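Local coordinates for GTPase-activating protein BEM3 (Saccharomyces cerevisiae S288C, PDB 6FSF) that activates GTP hydrolysis by Cdc42 and, less efficiently, Rho1, and binds phosphatidylinositol 3-phosphate, the present chain being its tandem PX-PH portion, at residues S36-I41 with M50-K55; S89-D94 with G202-F207. One frame throughout, in Å; residues are numbered along the deposited sequence.

Contact 1: residues S36-I41 with M50-K55; sequences SILIAI and MFKFSK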
loop_
_atom_site.group_PDB
_atom_site.type_symbol
_atom_site.label_atom_id
_atom_site.label_comp_id
_atom_site.label_asym_id
_atom_site.label_seq_id
_atom_site.Cartn_x
_atom_site.Cartn_y
_atom_site.Cartn_z
ATOM N N SER A 36 3.441 3.134 6.491
ATOM C CA SER A 36 3.937 1.766 6.573
ATOM C C SER A 36 3.290 0.933 5.473
ATOM O O SER A 36 2.440 1.410 4.718
ATOM C CB SER A 36 3.683 1.165 7.955
ATOM O OG SER A 36 2.292 1.073 8.216
ATOM N N ILE A 37 3.692 -0.332 5.406
ATOM C CA ILE A 37 3.306 -1.245 4.338
ATOM C C ILE A 37 2.272 -2.215 4.899
ATOM O O ILE A 37 2.577 -3.013 5.794
ATOM C CB ILE A 37 4.524 -1.988 3.772
ATOM C CG1 ILE A 37 5.543 -0.986 3.224
ATOM C CG2 ILE A 37 4.102 -2.980 2.700
ATOM C CD1 ILE A 37 6.932 -1.555 3.043
ATOM N N LEU A 38 1.048 -2.145 4.378
ATOM C CA LEU A 38 -0.040 -3.020 4.805
ATOM C C LEU A 38 -0.068 -4.264 3.925
ATOM O O LEU A 38 -0.121 -4.161 2.697
ATOM C CB LEU A 38 -1.382 -2.288 4.730
ATOM C CG LEU A 38 -2.604 -3.050 5.244
ATOM C CD1 LEU A 38 -2.505 -3.265 6.748
ATOM C CD2 LEU A 38 -3.893 -2.324 4.883
ATOM N N ILE A 39 -0.039 -5.436 4.556
ATOM C CA ILE A 39 0.082 -6.710 3.858
ATOM C C ILE A 39 -1.026 -7.639 4.332
ATOM O O ILE A 39 -1.254 -7.774 5.540
ATOM C CB ILE A 39 1.461 -7.357 4.094
ATOM C CG1 ILE A 39 2.572 -6.446 3.583
ATOM C CG2 ILE A 39 1.528 -8.727 3.432
ATOM C CD1 ILE A 39 3.945 -6.860 4.036
ATOM N N ALA A 40 -1.698 -8.290 3.385
ATOM C CA ALA A 40 -2.775 -9.218 3.692
ATOM C C ALA A 40 -2.309 -10.650 3.473
ATOM O O ALA A 40 -1.648 -10.954 2.476
ATOM C CB ALA A 40 -4.006 -8.927 2.833
ATOM N N ILE A 41 -2.659 -11.524 4.412
ATOM C CA ILE A 41 -2.364 -12.950 4.330
ATOM C C ILE A 41 -3.671 -13.682 4.066
ATOM O O ILE A 41 -4.658 -13.482 4.785
ATOM C CB ILE A 41 -1.684 -13.462 5.611
ATOM C CG1 ILE A 41 -0.301 -12.832 5.767
ATOM C CG2 ILE A 41 -1.568 -14.976 5.586
ATOM C CD1 ILE A 41 0.672 -13.227 4.678
ATOM N N MET A 50 -7.201 -13.995 6.054
ATOM C CA MET A 50 -7.093 -14.444 7.437
ATOM C C MET A 50 -6.711 -13.305 8.378
ATOM O O MET A 50 -7.286 -13.182 9.465
ATOM C CB MET A 50 -6.095 -15.600 7.535
ATOM C CG MET A 50 -6.549 -16.853 6.789
ATOM S SD MET A 50 -5.637 -18.346 7.228
ATOM C CE MET A 50 -4.072 -18.061 6.410
ATOM N N PHE A 51 -5.759 -12.460 7.985
ATOM C CA PHE A 51 -5.369 -11.323 8.811
ATOM C C PHE A 51 -4.551 -10.352 7.971
ATOM O O PHE A 51 -4.153 -10.654 6.844
ATOM C CB PHE A 51 -4.584 -11.766 10.052
ATOM C CG PHE A 51 -3.312 -12.508 9.741
ATOM C CD1 PHE A 51 -3.322 -13.880 9.545
ATOM C CD2 PHE A 51 -2.102 -11.837 9.664
ATOM C CE1 PHE A 51 -2.151 -14.567 9.265
ATOM C CE2 PHE A 51 -0.929 -12.517 9.384
ATOM C CZ PHE A 51 -0.955 -13.884 9.184
ATOM N N LYS A 52 -4.315 -9.171 8.540
ATOM C CA LYS A 52 -3.425 -8.174 7.963
ATOM C C LYS A 52 -2.389 -7.764 9.001
ATOM O O LYS A 52 -2.588 -7.924 10.208
ATOM C CB LYS A 52 -4.180 -6.925 7.488
ATOM C CG LYS A 52 -5.375 -7.192 6.600
ATOM C CD LYS A 52 -5.967 -5.877 6.116
ATOM C CE LYS A 52 -7.392 -6.047 5.634
ATOM N NZ LYS A 52 -8.271 -6.527 6.740
ATOM N N PHE A 53 -1.276 -7.219 8.518
ATOM C CA PHE A 53 -0.266 -6.660 9.401
ATOM C C PHE A 53 0.398 -5.486 8.698
ATOM O O PHE A 53 0.245 -5.286 7.491
ATOM C CB PHE A 53 0.764 -7.713 9.832
ATOM C CG PHE A 53 1.552 -8.303 8.697
ATOM C CD1 PHE A 53 2.798 -7.801 8.369
ATOM C CD2 PHE A 53 1.053 -9.372 7.969
ATOM C CE1 PHE A 53 3.533 -8.345 7.327
ATOM C CE2 PHE A 53 1.781 -9.921 6.925
ATOM C CZ PHE A 53 3.024 -9.406 6.607
ATOM N N SER A 54 1.138 -4.700 9.476
ATOM C CA SER A 54 1.738 -3.467 8.994
ATOM C C SER A 54 3.208 -3.443 9.376
ATOM O O SER A 54 3.562 -3.765 10.513
ATOM C CB SER A 54 1.017 -2.247 9.574
ATOM O OG SER A 54 1.602 -1.045 9.109
ATOM N N LYS A 55 4.061 -3.066 8.428
ATOM C CA LYS A 55 5.494 -2.985 8.664
ATOM C C LYS A 55 6.040 -1.733 8.000
ATOM O O LYS A 55 5.658 -1.404 6.874
ATOM C CB LYS A 55 6.232 -4.213 8.114
ATOM C CG LYS A 55 5.770 -5.543 8.682
ATOM C CD LYS A 55 6.217 -5.721 10.121
ATOM C CE LYS A 55 5.800 -7.080 10.648
ATOM N NZ LYS A 55 6.300 -7.327 12.027
#
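Ile37, Ile39 and Ile41 exchange backbone hydrogen bonds with Lys55, Phe53 and the Met50-Phe51 pair across two antiparallel strands. Ile37 N reaches Lys55 O at 2.7 Å, and Ile39 N and Phe53 O are 3.0 Å apart. At the far end the ladder splits: Ile41 N donates to Phe51 O in an almost straight bond (176° at the hydrogen), whereas Ile41 O accepts from Met50 N at 2.9 Å. Two residues thus face one, a classic beta bulge.

The hydrogen-bonded pairs send their side chains to one face of the sheet. Both phenylalanines hold CG between the backbone N and the carbonyl carbon (chi1 62° for Phe53), and the flat rings come up against the branched isoleucines. Ile39 CB sits over one face of the Phe53 ring, 4.0 Å from its centroid, in a CH-pi contact, and Ile41 CB does the same for Phe51 at 3.9 Å. Ile41 CG1 also meets the edge of Phe53, 3.8 Å from CE2, and so links the two rings. Beta-branched isoleucine suits such a strand because CB itself carries the bulk. Helix 90-107 lies against this layer through Leu100 and Tyr104, and Lys55, on the same isoleucine face, reaches Asp128 with its amine.

On the other face Leu38 lays CD1 against Phe53 O (3.5 Å), and small Ala40 packs on Leu24 of strand 19-29. Lys52, also on this face, pairs its amine with Glu49. This is a bulged beta hairpin, the second and third strands of the PX meander, on which the domain's helices pack.

Contact 2: residues S89-D94 with G202-F207; sequences SPTKVD and GTRNGF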
loop_
_atom_site.group_PDB
_atom_site.type_symbol
_atom_site.label_atom_id
_atom_site.label_comp_id
_atom_site.label_asym_id
_atom_site.label_seq_id
_atom_site.Cartn_x
_atom_site.Cartn_y
_atom_site.Cartn_z
ATOM N N SER A 89 5.990 10.462 -4.959
ATOM C CA SER A 89 5.338 10.707 -6.236
ATOM C C SER A 89 4.407 9.539 -6.535
ATOM O O SER A 89 4.680 8.411 -6.117
ATOM C CB SER A 89 6.350 10.866 -7.382
ATOM O OG SER A 89 6.700 9.604 -7.926
ATOM N N PRO A 90 3.302 9.787 -7.244
ATOM C CA PRO A 90 2.363 8.685 -7.524
ATOM C C PRO A 90 2.972 7.537 -8.311
ATOM O O PRO A 90 2.613 6.376 -8.073
ATOM C CB PRO A 90 1.243 9.381 -8.311
ATOM C CG PRO A 90 1.307 10.799 -7.875
ATOM C CD PRO A 90 2.762 11.092 -7.657
ATOM N N THR A 91 3.881 7.824 -9.248
ATOM C CA THR A 91 4.439 6.751 -10.065
ATOM C C THR A 91 5.388 5.865 -9.263
ATOM O O THR A 91 5.497 4.663 -9.543
ATOM C CB THR A 91 5.147 7.330 -11.291
ATOM O OG1 THR A 91 5.692 6.266 -12.081
ATOM C CG2 THR A 91 6.266 8.276 -10.877
ATOM N N LYS A 92 6.076 6.431 -8.266
ATOM C CA LYS A 92 6.919 5.613 -7.399
ATOM C C LYS A 92 6.080 4.772 -6.445
ATOM O O LYS A 92 6.396 3.602 -6.194
ATOM C CB LYS A 92 7.883 6.494 -6.606
ATOM C CG LYS A 92 8.870 7.293 -7.439
ATOM C CD LYS A 92 9.864 7.979 -6.522
ATOM C CE LYS A 92 10.430 9.242 -7.136
ATOM N NZ LYS A 92 11.231 9.997 -6.132
ATOM N N VAL A 93 5.013 5.358 -5.898
ATOM C CA VAL A 93 4.126 4.629 -4.993
ATOM C C VAL A 93 3.523 3.423 -5.700
ATOM O O VAL A 93 3.444 2.324 -5.137
ATOM C CB VAL A 93 3.034 5.571 -4.454
ATOM C CG1 VAL A 93 1.959 4.788 -3.720
ATOM C CG2 VAL A 93 3.650 6.622 -3.548
ATOM N N ASP A 94 3.092 3.614 -6.949
ATOM C CA ASP A 94 2.543 2.515 -7.735
ATOM C C ASP A 94 3.585 1.430 -7.968
ATOM O O ASP A 94 3.287 0.234 -7.872
ATOM C CB ASP A 94 2.020 3.043 -9.072
ATOM C CG ASP A 94 1.363 1.963 -9.908
ATOM O OD1 ASP A 94 0.131 2.025 -10.097
ATOM O OD2 ASP A 94 2.074 1.049 -10.373
ATOM N N GLY A 202 4.974 13.412 -11.879
ATOM C CA GLY A 202 4.892 11.983 -11.646
ATOM C C GLY A 202 3.477 11.482 -11.468
ATOM O O GLY A 202 3.263 10.481 -10.772
ATOM N N THR A 203 2.504 12.159 -12.078
ATOM C CA THR A 203 1.109 11.778 -11.933
ATOM C C THR A 203 0.873 10.381 -12.493
ATOM O O THR A 203 1.397 10.018 -13.550
ATOM C CB THR A 203 0.218 12.796 -12.644
ATOM O OG1 THR A 203 0.429 14.095 -12.080
ATOM C CG2 THR A 203 -1.253 12.427 -12.483
ATOM N N ARG A 204 0.085 9.593 -11.762
ATOM C CA ARG A 204 -0.251 8.244 -12.186
ATOM C C ARG A 204 -1.506 7.810 -11.446
ATOM O O ARG A 204 -1.665 8.111 -10.260
ATOM C CB ARG A 204 0.900 7.270 -11.925
ATOM C CG ARG A 204 0.692 5.898 -12.519
ATOM C CD ARG A 204 2.001 5.143 -12.609
ATOM N NE ARG A 204 1.851 3.893 -13.346
ATOM C CZ ARG A 204 1.710 3.820 -14.665
ATOM N NH1 ARG A 204 1.690 4.930 -15.392
ATOM N NH2 ARG A 204 1.582 2.640 -15.255
ATOM N N ASN A 205 -2.388 7.101 -12.155
ATOM C CA ASN A 205 -3.691 6.707 -11.620
ATOM C C ASN A 205 -4.444 7.925 -11.094
ATOM O O ASN A 205 -5.122 7.869 -10.067
ATOM C CB ASN A 205 -3.541 5.652 -10.520
ATOM C CG ASN A 205 -2.707 4.467 -10.958
ATOM O OD1 ASN A 205 -2.786 4.024 -12.104
ATOM N ND2 ASN A 205 -1.900 3.947 -10.044
ATOM N N GLY A 206 -4.315 9.043 -11.804
ATOM C CA GLY A 206 -4.797 10.306 -11.287
ATOM C C GLY A 206 -6.010 10.880 -11.988
ATOM O O GLY A 206 -6.338 10.499 -13.116
ATOM N N PHE A 207 -6.683 11.807 -11.309
ATOM C CA PHE A 207 -7.826 12.513 -11.863
ATOM C C PHE A 207 -7.896 13.894 -11.228
ATOM O O PHE A 207 -7.290 14.150 -10.184
ATOM C CB PHE A 207 -9.132 11.740 -11.644
ATOM C CG PHE A 207 -9.290 11.194 -10.254
ATOM C CD1 PHE A 207 -8.949 9.881 -9.968
ATOM C CD2 PHE A 207 -9.784 11.990 -9.234
ATOM C CE1 PHE A 207 -9.094 9.375 -8.690
ATOM C CE2 PHE A 207 -9.933 11.489 -7.954
ATOM C CZ PHE A 207 -9.586 10.180 -7.682
#
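Asp94 and Asn205 meet with their side chains crossing at about a right angle, their carboxylate and amide planes turned 46° apart. Asn205 ND2 donates to Asp94 OD1 at 2.8 Å; the acceptor lies close to the amide plane, and the bond arrives at the lone pair pointing away from OD2. With CG anti to the backbone N (chi1 -177°), Asp94 extends its carboxylate from the helix to the loop. OD2 has a weak bond to Asn98, one turn further along. A primary amide suits the opposite place, as it can offer an N-H to a carboxylate without carrying charge.

Arg204 lies across Thr91 at roughly a right angle, its CD methylene 3.9 Å from both Thr91 CA and OG1. Its guanidinium stands steeply to the Asp94 carboxylate, the planes 78° apart, and NE remains 4.1 Å from OD2. That is too far for a salt bridge, though the opposite charges should still attract.

Pro90 and Gly202 complete the junction. The proline ring sets CD 3.2 Å from Gly202 O, with CB beside Arg204 N, and Thr91 N makes a weak, bent bond to that same carbonyl at 3.1 Å. Proline fits the first turn of a helix, where no N-H is needed within the helix. Glycine accommodates the positive phi here and keeps side-chain bulk away from Ser89 and Thr91. Ser89 OG accepts from Lys92 N, 3.3 Å away, as the N-cap. A capped PX helix start therefore docks on a PH-domain loop, an interdomain interface of the tandem PX-PH unit.

In the fold
From the N terminus the chain runs through strand 19-29 into strand 35-43, turns over five residues and returns along strand 49-55, where contact 1 closes a short hairpin inside the PX sheet. Helix 90-107 begins further on and opens contact 2, which closes only after another 107 residues, once the chain has completed the PX helices and entered the PH domain. The two loops follow in series, neither nested nor crossed. Their centres are about 22 Å apart and they do not touch, but helix 90-107 connects them: its first turn meets the PH loop, while Leu100 and Tyr104 pack against the hairpin.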